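Local coordinates for protein Beta/alpha-amylase (Paenibacillus polymyxa, PDB 3VOC) that cleaves successive maltose units from the non-reducing ends of starch chains through this beta-amylase domain, the N-terminal part of a secreted precursor that also yields an alpha-amylase, at residues S104-Q109 against T187-N192; M108-E113 against L122-S127; F183-E188 against S247-V252. One frame throughout, in Å; residues are numbered along the deposited sequence.

Interaction 1: S104-Q109 against T187-N192; sequences SADEMQ and TETAKN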
loop_
_atom_site.group_PDB
_atom_site.type_symbol
_atom_site.label_atom_id
_atom_site.label_comp_id
_atom_site.label_asym_id
_atom_site.label_seq_id
_atom_site.Cartn_x
_atom_site.Cartn_y
_atom_site.Cartn_z
ATOM N N SER A 104 -10.334 20.830 6.319
ATOM C CA SER A 104 -10.316 20.672 7.771
ATOM C C SER A 104 -9.498 19.441 8.132
ATOM O O SER A 104 -9.563 18.427 7.421
ATOM C CB SER A 104 -11.735 20.586 8.359
ATOM O OG SER A 104 -12.238 19.280 8.339
ATOM N N ALA A 105 -8.734 19.529 9.220
ATOM C CA ALA A 105 -7.896 18.406 9.654
ATOM C C ALA A 105 -8.766 17.165 9.835
ATOM O O ALA A 105 -8.369 16.071 9.433
ATOM C CB ALA A 105 -7.156 18.729 10.940
ATOM N N ASP A 106 -9.939 17.345 10.436
ATOM C CA ASP A 106 -10.868 16.234 10.694
ATOM C C ASP A 106 -11.272 15.478 9.404
ATOM O O ASP A 106 -11.361 14.256 9.397
ATOM C CB ASP A 106 -12.121 16.734 11.433
ATOM C CG ASP A 106 -13.080 15.602 11.793
ATOM O OD1 ASP A 106 -12.951 15.046 12.903
ATOM O OD2 ASP A 106 -13.944 15.250 10.953
ATOM N N GLU A 107 -11.514 16.211 8.323
ATOM C CA GLU A 107 -11.900 15.593 7.066
ATOM C C GLU A 107 -10.703 14.950 6.352
ATOM O O GLU A 107 -10.879 14.017 5.557
ATOM C CB GLU A 107 -12.496 16.648 6.131
ATOM C CG GLU A 107 -13.884 17.133 6.539
ATOM C CD GLU A 107 -14.413 18.199 5.597
ATOM O OE1 GLU A 107 -14.016 18.184 4.404
ATOM O OE2 GLU A 107 -15.211 19.053 6.064
ATOM N N MET A 108 -9.505 15.469 6.617
ATOM C CA MET A 108 -8.289 15.046 5.906
ATOM C C MET A 108 -7.514 13.943 6.591
ATOM O O MET A 108 -6.680 13.285 5.967
ATOM C CB MET A 108 -7.347 16.228 5.736
ATOM C CG MET A 108 -7.946 17.375 4.958
ATOM S SD MET A 108 -6.897 18.824 5.139
ATOM C CE MET A 108 -5.337 18.182 4.500
ATOM N N GLN A 109 -7.763 13.750 7.878
ATOM C CA GLN A 109 -6.954 12.807 8.618
ATOM C C GLN A 109 -7.709 11.571 9.063
ATOM O O GLN A 109 -8.888 11.386 8.716
ATOM C CB GLN A 109 -6.283 13.518 9.800
ATOM C CG GLN A 109 -5.303 14.622 9.340
ATOM C CD GLN A 109 -4.675 15.377 10.494
ATOM O OE1 GLN A 109 -5.165 15.326 11.628
ATOM N NE2 GLN A 109 -3.579 16.089 10.207
ATOM N N THR A 187 -12.661 10.121 13.358
ATOM C CA THR A 187 -12.906 11.528 13.023
ATOM C C THR A 187 -14.414 11.747 12.955
ATOM O O THR A 187 -15.184 10.799 12.727
ATOM C CB THR A 187 -12.290 11.952 11.675
ATOM O OG1 THR A 187 -12.698 11.037 10.647
ATOM C CG2 THR A 187 -10.759 11.986 11.765
ATOM N N GLU A 188 -14.846 12.983 13.169
ATOM C CA GLU A 188 -16.260 13.294 13.008
ATOM C C GLU A 188 -16.718 12.976 11.592
ATOM O O GLU A 188 -17.828 12.472 11.402
ATOM C CB GLU A 188 -16.563 14.742 13.375
ATOM C CG GLU A 188 -16.368 15.039 14.871
ATOM C CD GLU A 188 -17.142 14.071 15.761
ATOM O OE1 GLU A 188 -18.346 13.843 15.520
ATOM O OE2 GLU A 188 -16.540 13.531 16.708
ATOM N N THR A 189 -15.837 13.243 10.623
ATOM C CA THR A 189 -16.113 13.023 9.199
ATOM C C THR A 189 -16.365 11.545 8.931
ATOM O O THR A 189 -17.322 11.197 8.248
ATOM C CB THR A 189 -14.965 13.556 8.316
ATOM O OG1 THR A 189 -14.910 14.983 8.446
ATOM C CG2 THR A 189 -15.161 13.191 6.835
ATOM N N ALA A 190 -15.522 10.691 9.495
ATOM C CA ALA A 190 -15.690 9.238 9.355
ATOM C C ALA A 190 -16.958 8.762 10.053
ATOM O O ALA A 190 -17.729 7.983 9.483
ATOM C CB ALA A 190 -14.465 8.496 9.885
ATOM N N LYS A 191 -17.187 9.247 11.276
ATOM C CA LYS A 191 -18.381 8.846 12.021
ATOM C C LYS A 191 -19.644 9.264 11.276
ATOM O O LYS A 191 -20.587 8.479 11.165
ATOM C CB LYS A 191 -18.370 9.393 13.447
ATOM C CG LYS A 191 -17.301 8.732 14.337
ATOM C CD LYS A 191 -17.419 9.126 15.799
ATOM C CE LYS A 191 -17.205 10.597 16.008
ATOM N NZ LYS A 191 -17.167 10.984 17.475
ATOM N N ASN A 192 -19.643 10.479 10.740
ATOM C CA ASN A 192 -20.782 10.955 9.960
ATOM C C ASN A 192 -20.957 10.229 8.626
ATOM O O ASN A 192 -22.085 9.979 8.183
ATOM C CB ASN A 192 -20.704 12.470 9.793
ATOM C CG ASN A 192 -21.213 13.204 11.036
ATOM O OD1 ASN A 192 -22.123 12.720 11.728
ATOM N ND2 ASN A 192 -20.644 14.364 11.321
HETATM O O HOH W 1 -11.971 11.881 8.286
#

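Interaction 2: M108-E113 against L122-S127; sequences MQFKDE and LSPLWS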
loop_
_atom_site.group_PDB
_atom_site.type_symbol
_atom_site.label_atom_id
_atom_site.label_comp_id
_atom_site.label_asym_id
_atom_site.label_seq_id
_atom_site.Cartn_x
_atom_site.Cartn_y
_atom_site.Cartn_z
ATOM N N MET A 108 -9.505 15.469 6.617
ATOM C CA MET A 108 -8.289 15.046 5.906
ATOM C C MET A 108 -7.514 13.943 6.591
ATOM O O MET A 108 -6.680 13.285 5.967
ATOM C CB MET A 108 -7.347 16.228 5.736
ATOM C CG MET A 108 -7.946 17.375 4.958
ATOM S SD MET A 108 -6.897 18.824 5.139
ATOM C CE MET A 108 -5.337 18.182 4.500
ATOM N N GLN A 109 -7.763 13.750 7.878
ATOM C CA GLN A 109 -6.954 12.807 8.618
ATOM C C GLN A 109 -7.709 11.571 9.063
ATOM O O GLN A 109 -8.888 11.386 8.716
ATOM C CB GLN A 109 -6.283 13.518 9.800
ATOM C CG GLN A 109 -5.303 14.622 9.340
ATOM C CD GLN A 109 -4.675 15.377 10.494
ATOM O OE1 GLN A 109 -5.165 15.326 11.628
ATOM N NE2 GLN A 109 -3.579 16.089 10.207
ATOM N N PHE A 110 -7.009 10.734 9.824
ATOM C CA PHE A 110 -7.578 9.540 10.445
ATOM C C PHE A 110 -7.467 9.705 11.942
ATOM O O PHE A 110 -6.508 10.283 12.432
ATOM C CB PHE A 110 -6.803 8.292 10.029
ATOM C CG PHE A 110 -6.819 8.018 8.540
ATOM C CD1 PHE A 110 -7.814 7.222 7.973
ATOM C CD2 PHE A 110 -5.810 8.524 7.713
ATOM C CE1 PHE A 110 -7.823 6.957 6.595
ATOM C CE2 PHE A 110 -5.800 8.263 6.336
ATOM C CZ PHE A 110 -6.806 7.467 5.776
ATOM N N LYS A 111 -8.452 9.206 12.678
ATOM C CA LYS A 111 -8.365 9.201 14.121
ATOM C C LYS A 111 -8.694 7.795 14.610
ATOM O O LYS A 111 -9.614 7.156 14.102
ATOM C CB LYS A 111 -9.324 10.256 14.683
ATOM C CG LYS A 111 -9.207 10.535 16.159
ATOM C CD LYS A 111 -9.830 11.899 16.532
ATOM C CE LYS A 111 -8.948 13.076 16.119
ATOM N NZ LYS A 111 -9.328 14.353 16.802
ATOM N N ASP A 112 -7.925 7.314 15.574
ATOM C CA ASP A 112 -8.103 5.962 16.075
ATOM C C ASP A 112 -9.072 5.846 17.252
ATOM O O ASP A 112 -9.668 6.830 17.664
ATOM C CB ASP A 112 -6.747 5.286 16.356
ATOM C CG ASP A 112 -6.074 5.742 17.653
ATOM O OD1 ASP A 112 -6.668 6.451 18.490
ATOM O OD2 ASP A 112 -4.914 5.336 17.844
ATOM N N GLU A 113 -9.225 4.618 17.762
ATOM C CA GLU A 113 -10.136 4.305 18.864
ATOM C C GLU A 113 -9.894 5.140 20.121
ATOM O O GLU A 113 -10.820 5.349 20.902
ATOM C CB GLU A 113 -10.043 2.815 19.216
ATOM C CG GLU A 113 -10.430 1.878 18.061
ATOM C CD GLU A 113 -10.210 0.424 18.405
ATOM O OE1 GLU A 113 -10.212 0.070 19.613
ATOM O OE2 GLU A 113 -10.052 -0.369 17.472
ATOM N N LEU A 122 -3.698 11.331 3.016
ATOM C CA LEU A 122 -5.003 11.994 3.050
ATOM C C LEU A 122 -6.105 10.970 3.183
ATOM O O LEU A 122 -6.022 9.895 2.592
ATOM C CB LEU A 122 -5.233 12.808 1.773
ATOM C CG LEU A 122 -4.280 13.976 1.520
ATOM C CD1 LEU A 122 -4.636 14.625 0.191
ATOM C CD2 LEU A 122 -4.408 14.982 2.660
ATOM N N SER A 123 -7.135 11.289 3.961
ATOM C CA SER A 123 -8.290 10.404 4.050
ATOM C C SER A 123 -9.009 10.361 2.713
ATOM O O SER A 123 -9.207 11.413 2.101
ATOM C CB SER A 123 -9.279 10.913 5.106
ATOM O OG SER A 123 -10.454 10.112 5.117
ATOM N N PRO A 124 -9.459 9.164 2.284
ATOM C CA PRO A 124 -10.333 9.048 1.113
ATOM C C PRO A 124 -11.625 9.837 1.286
ATOM O O PRO A 124 -12.280 10.165 0.302
ATOM C CB PRO A 124 -10.670 7.562 1.065
ATOM C CG PRO A 124 -9.579 6.888 1.773
ATOM C CD PRO A 124 -9.156 7.849 2.869
ATOM N N LEU A 125 -11.977 10.141 2.529
ATOM C CA LEU A 125 -13.215 10.870 2.799
ATOM C C LEU A 125 -13.135 12.358 2.495
ATOM O O LEU A 125 -14.167 13.025 2.458
ATOM C CB LEU A 125 -13.665 10.671 4.250
ATOM C CG LEU A 125 -13.899 9.217 4.684
ATOM C CD1 LEU A 125 -14.221 9.204 6.173
ATOM C CD2 LEU A 125 -14.989 8.533 3.877
ATOM N N TRP A 126 -11.932 12.898 2.323
ATOM C CA TRP A 126 -11.813 14.322 2.001
ATOM C C TRP A 126 -12.200 14.552 0.549
ATOM O O TRP A 126 -11.707 13.868 -0.357
ATOM C CB TRP A 126 -10.407 14.864 2.283
ATOM C CG TRP A 126 -10.277 16.330 2.005
ATOM C CD1 TRP A 126 -11.174 17.322 2.344
ATOM C CD2 TRP A 126 -9.187 16.988 1.351
ATOM N NE1 TRP A 126 -10.709 18.547 1.924
ATOM C CE2 TRP A 126 -9.487 18.374 1.323
ATOM C CE3 TRP A 126 -7.975 16.545 0.800
ATOM C CZ2 TRP A 126 -8.630 19.316 0.746
ATOM C CZ3 TRP A 126 -7.115 17.487 0.227
ATOM C CH2 TRP A 126 -7.450 18.857 0.204
ATOM N N SER A 127 -13.103 15.503 0.338
ATOM C CA SER A 127 -13.536 15.879 -1.010
ATOM C C SER A 127 -12.360 16.214 -1.927
ATOM O O SER A 127 -12.433 16.005 -3.143
ATOM C CB SER A 127 -14.521 17.064 -0.951
ATOM O OG SER A 127 -13.952 18.190 -0.271
HETATM O O HOH W 2 -10.671 9.544 7.706
#

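Interaction 3: F183-E188 against S247-V252; sequences FQAYTE and SWYQSV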
loop_
_atom_site.group_PDB
_atom_site.type_symbol
_atom_site.label_atom_id
_atom_site.label_comp_id
_atom_site.label_asym_id
_atom_site.label_seq_id
_atom_site.Cartn_x
_atom_site.Cartn_y
_atom_site.Cartn_z
ATOM N N PHE A 183 -8.960 0.406 14.904
ATOM C CA PHE A 183 -9.840 0.997 13.885
ATOM C C PHE A 183 -9.579 2.504 13.759
ATOM O O PHE A 183 -9.210 3.153 14.731
ATOM C CB PHE A 183 -11.326 0.730 14.202
ATOM C CG PHE A 183 -11.733 -0.714 14.055
ATOM C CD1 PHE A 183 -12.228 -1.421 15.140
ATOM C CD2 PHE A 183 -11.648 -1.360 12.829
ATOM C CE1 PHE A 183 -12.603 -2.758 15.016
ATOM C CE2 PHE A 183 -12.028 -2.712 12.691
ATOM C CZ PHE A 183 -12.510 -3.406 13.786
ATOM N N GLN A 184 -9.792 3.046 12.562
ATOM C CA GLN A 184 -9.344 4.391 12.200
ATOM C C GLN A 184 -10.490 5.225 11.635
ATOM O O GLN A 184 -10.325 5.965 10.646
ATOM C CB GLN A 184 -8.206 4.283 11.174
ATOM C CG GLN A 184 -6.973 3.518 11.684
ATOM C CD GLN A 184 -6.263 4.267 12.806
ATOM O OE1 GLN A 184 -6.152 5.489 12.762
ATOM N NE2 GLN A 184 -5.775 3.533 13.815
ATOM N N ALA A 185 -11.663 5.097 12.258
ATOM C CA ALA A 185 -12.865 5.743 11.761
ATOM C C ALA A 185 -13.461 6.678 12.805
ATOM O O ALA A 185 -14.688 6.796 12.903
ATOM C CB ALA A 185 -13.903 4.677 11.334
ATOM N N TYR A 186 -12.594 7.364 13.560
ATOM C CA TYR A 186 -13.060 8.153 14.713
ATOM C C TYR A 186 -13.068 9.651 14.537
ATOM O O TYR A 186 -13.481 10.385 15.447
ATOM C CB TYR A 186 -12.395 7.697 16.024
ATOM C CG TYR A 186 -12.708 6.238 16.247
ATOM C CD1 TYR A 186 -13.805 5.839 17.029
ATOM C CD2 TYR A 186 -11.975 5.255 15.600
ATOM C CE1 TYR A 186 -14.118 4.472 17.187
ATOM C CE2 TYR A 186 -12.274 3.911 15.745
ATOM C CZ TYR A 186 -13.349 3.519 16.537
ATOM O OH TYR A 186 -13.619 2.167 16.680
ATOM N N THR A 187 -12.661 10.121 13.358
ATOM C CA THR A 187 -12.906 11.528 13.023
ATOM C C THR A 187 -14.414 11.747 12.955
ATOM O O THR A 187 -15.184 10.799 12.727
ATOM C CB THR A 187 -12.290 11.952 11.675
ATOM O OG1 THR A 187 -12.698 11.037 10.647
ATOM C CG2 THR A 187 -10.759 11.986 11.765
ATOM N N GLU A 188 -14.846 12.983 13.169
ATOM C CA GLU A 188 -16.260 13.294 13.008
ATOM C C GLU A 188 -16.718 12.976 11.592
ATOM O O GLU A 188 -17.828 12.472 11.402
ATOM C CB GLU A 188 -16.563 14.742 13.375
ATOM C CG GLU A 188 -16.368 15.039 14.871
ATOM C CD GLU A 188 -17.142 14.071 15.761
ATOM O OE1 GLU A 188 -18.346 13.843 15.520
ATOM O OE2 GLU A 188 -16.540 13.531 16.708
ATOM N N SER A 247 -17.965 -3.897 6.590
ATOM C CA SER A 247 -18.208 -3.750 5.149
ATOM C C SER A 247 -18.058 -2.296 4.709
ATOM O O SER A 247 -17.425 -2.008 3.676
ATOM C CB SER A 247 -19.591 -4.289 4.766
ATOM O OG SER A 247 -19.790 -4.184 3.370
ATOM N N TRP A 248 -18.636 -1.377 5.487
ATOM C CA TRP A 248 -18.515 0.049 5.181
ATOM C C TRP A 248 -17.051 0.517 5.274
ATOM O O TRP A 248 -16.557 1.256 4.425
ATOM C CB TRP A 248 -19.393 0.907 6.116
ATOM C CG TRP A 248 -18.998 2.369 6.030
ATOM C CD1 TRP A 248 -19.371 3.267 5.058
ATOM C CD2 TRP A 248 -18.118 3.076 6.916
ATOM N NE1 TRP A 248 -18.786 4.492 5.298
ATOM C CE2 TRP A 248 -18.018 4.403 6.435
ATOM C CE3 TRP A 248 -17.407 2.716 8.079
ATOM C CZ2 TRP A 248 -17.231 5.373 7.065
ATOM C CZ3 TRP A 248 -16.624 3.677 8.704
ATOM C CH2 TRP A 248 -16.557 5.002 8.202
ATOM N N TYR A 249 -16.381 0.079 6.331
ATOM C CA TYR A 249 -14.994 0.443 6.609
ATOM C C TYR A 249 -14.126 0.061 5.400
ATOM O O TYR A 249 -13.340 0.881 4.899
ATOM C CB TYR A 249 -14.568 -0.300 7.866
ATOM C CG TYR A 249 -13.258 0.108 8.504
ATOM C CD1 TYR A 249 -13.018 1.432 8.906
ATOM C CD2 TYR A 249 -12.271 -0.853 8.758
ATOM C CE1 TYR A 249 -11.808 1.774 9.548
ATOM C CE2 TYR A 249 -11.071 -0.518 9.380
ATOM C CZ TYR A 249 -10.843 0.792 9.771
ATOM O OH TYR A 249 -9.631 1.106 10.370
ATOM N N GLN A 250 -14.313 -1.163 4.910
ATOM C CA GLN A 250 -13.636 -1.619 3.690
ATOM C C GLN A 250 -14.081 -0.842 2.449
ATOM O O GLN A 250 -13.230 -0.479 1.618
ATOM C CB GLN A 250 -13.799 -3.128 3.467
ATOM C CG GLN A 250 -13.101 -3.607 2.171
ATOM C CD GLN A 250 -13.010 -5.112 2.044
ATOM O OE1 GLN A 250 -12.643 -5.807 2.992
ATOM N NE2 GLN A 250 -13.331 -5.629 0.852
ATOM N N SER A 251 -15.389 -0.566 2.328
ATOM C CA SER A 251 -15.922 0.162 1.148
ATOM C C SER A 251 -15.277 1.541 0.904
ATOM O O SER A 251 -15.131 1.973 -0.255
ATOM C CB SER A 251 -17.460 0.289 1.188
ATOM O OG SER A 251 -17.869 1.335 2.071
ATOM N N VAL A 252 -14.897 2.223 1.988
ATOM C CA VAL A 252 -14.163 3.488 1.907
ATOM C C VAL A 252 -12.832 3.328 1.143
ATOM O O VAL A 252 -12.523 4.127 0.245
ATOM C CB VAL A 252 -13.950 4.117 3.314
ATOM C CG1 VAL A 252 -13.013 5.323 3.262
ATOM C CG2 VAL A 252 -15.295 4.536 3.922
#

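Interaction 1: S104-Q109 against T187-N192
D106 lays its carboxylate across the first turn of helix 188-202. Its CG stands anti to the backbone N (chi1 -177°), which carries both oxygens over to the T187-N192 segment. The two oxygens divide the work. OD1 takes the backbone N-H of E188, with N to OD1 at 2.8 Å. OD2 takes the N-H of T189, also 2.8 Å from T189 N to D106 OD2. Both bonds use the syn lone pairs, on the inner side of the carboxylate. T189 OG1 adds a third donor at 2.7 Å from D106 OD2, nearly in line with its C-O bond. The side chains of D106 and T189 run past each other in opposite directions. E107 crosses T189 at about a right angle, with CG 3.1 Å from T189 OG1. On the other flank, T187 CG2 packs 3.3 Å from D106 O. Beside it a water accepts a hydrogen bond from T187 OG1 and donates to D106 O and Q109 O. T187 is itself the N-cap: its OG1 accepts from A190 N at 3.1 Å. Three donors thus hold the D106 carboxylate at a helix N terminus, and the helix dipole would probably stabilise its negative charge.

Interaction 2: M108-E113 against L122-S127
M108 lies flat along the indole of W126. Its CG sits over the face of the five-membered ring, 3.9 Å from the centroid and 12° off the normal, a CH-pi contact. In the conformer described here, SD, further along the side chain, stands above the six-membered ring at a longer 4.7 Å from its centroid, a Met-aromatic contact. The two side chains point the same way. The M108 side chain then bends at chi3 (58°), and CE meets L122 CD2 at 3.8 Å. This is the tightly packed part. M108 is buried and touches both W126 and L122. Its backbone is held too: S123 N donates to M108 O at 2.9 Å, from well above the carbonyl plane.

F110 adds a second patch of packing. Its tip CZ touches S123 CA and lies 3.8 Å from P124 CD, and the F110 and P124 side chains cross at about a right angle. S123 CB lies over one face of the ring, toward the rim.

The looser side is around Q109 and S123. There the chains do not bond directly; a water lies between them. It donates to Q109 O at 2.8 Å and also hydrogen-bonds S123 OG. The side chain of Q109 points away from the 122-127 segment and is partly exposed. Past F110 the 108-113 segment diverges.

S123 OG also accepts from L125 N at 3.0 Å, an ST turn. S123 to W126 form a type I beta turn. F110 pairs with N118 in the two-stranded antiparallel sheet 110-111/117-118. The contact therefore closes the base of a beta hairpin, in the long excursion between barrel strands 73-79 and 153-156. Its far end leads into helix 127-144, whose Q132 and E135 bind the calcium ion; the W126 side chain lies about 8 Å from that ion.

Interaction 3: F183-E188 against S247-V252
F183 turns the edge of its ring to the face of Y249 in a T-shaped stack. The ring centroids are 5.4 Å apart and the planes stand at 83°. The contact joins two parts of a TIM barrel enzyme of glycoside hydrolase family 14. F183 belongs to the loop after barrel strand 153-156. Y249 comes from helix 240-268, which precedes barrel strand 275-279. The closest ring atoms are F183 CD2 and Y249 CE2, at 3.6 Å.

Y249 reaches the loop because its CG is anti to the backbone N (chi1 -169°). The ring points out from the helix and ends at the loop backbone. Y249 OH lies 3.5 Å from F183 CA, and the Q184 side chain runs alongside with CB near the hydroxyl. Y249 OH is also hydrogen-bonded to A299 O, in helix 295-300, so one tyrosine links the loop to a third region. The polar end of Q184 turns elsewhere, with NE2 bonded to K182 O.

A185 fills the angle between the two aromatic side chains of the helix. Its CB meets the edge of the W248 indole, 3.9 Å from CZ3, and lies 4.0 Å from Y249 CE1. The indole also packs against helix 188-202, at A193 and A197. At the hydroxyl end, Q184 N donates to Y249 OH at 2.9 Å, with a bent N-H...O angle of 133°.

From the N terminus, helix 105-108 leads straight into strand 110-111. Interaction 2 closes first, as a short loop of eight residues between its segments. Interaction 1 begins on the same stretch, sharing M108 and Q109, but spans 77 residues, so interaction 2 nests within it. That long span passes through helix 127-144 and barrel strand 153-156. Interaction 3 opens at F183, just before interaction 1 closes, and shares T187 and E188 with it; these two loops cross. Interactions 2 and 3 follow in series, yet touch through E113 with F183 and K111 with Y186. Together they tie the hairpin, helix 188-202 and helix 240-268 on one side of the barrel.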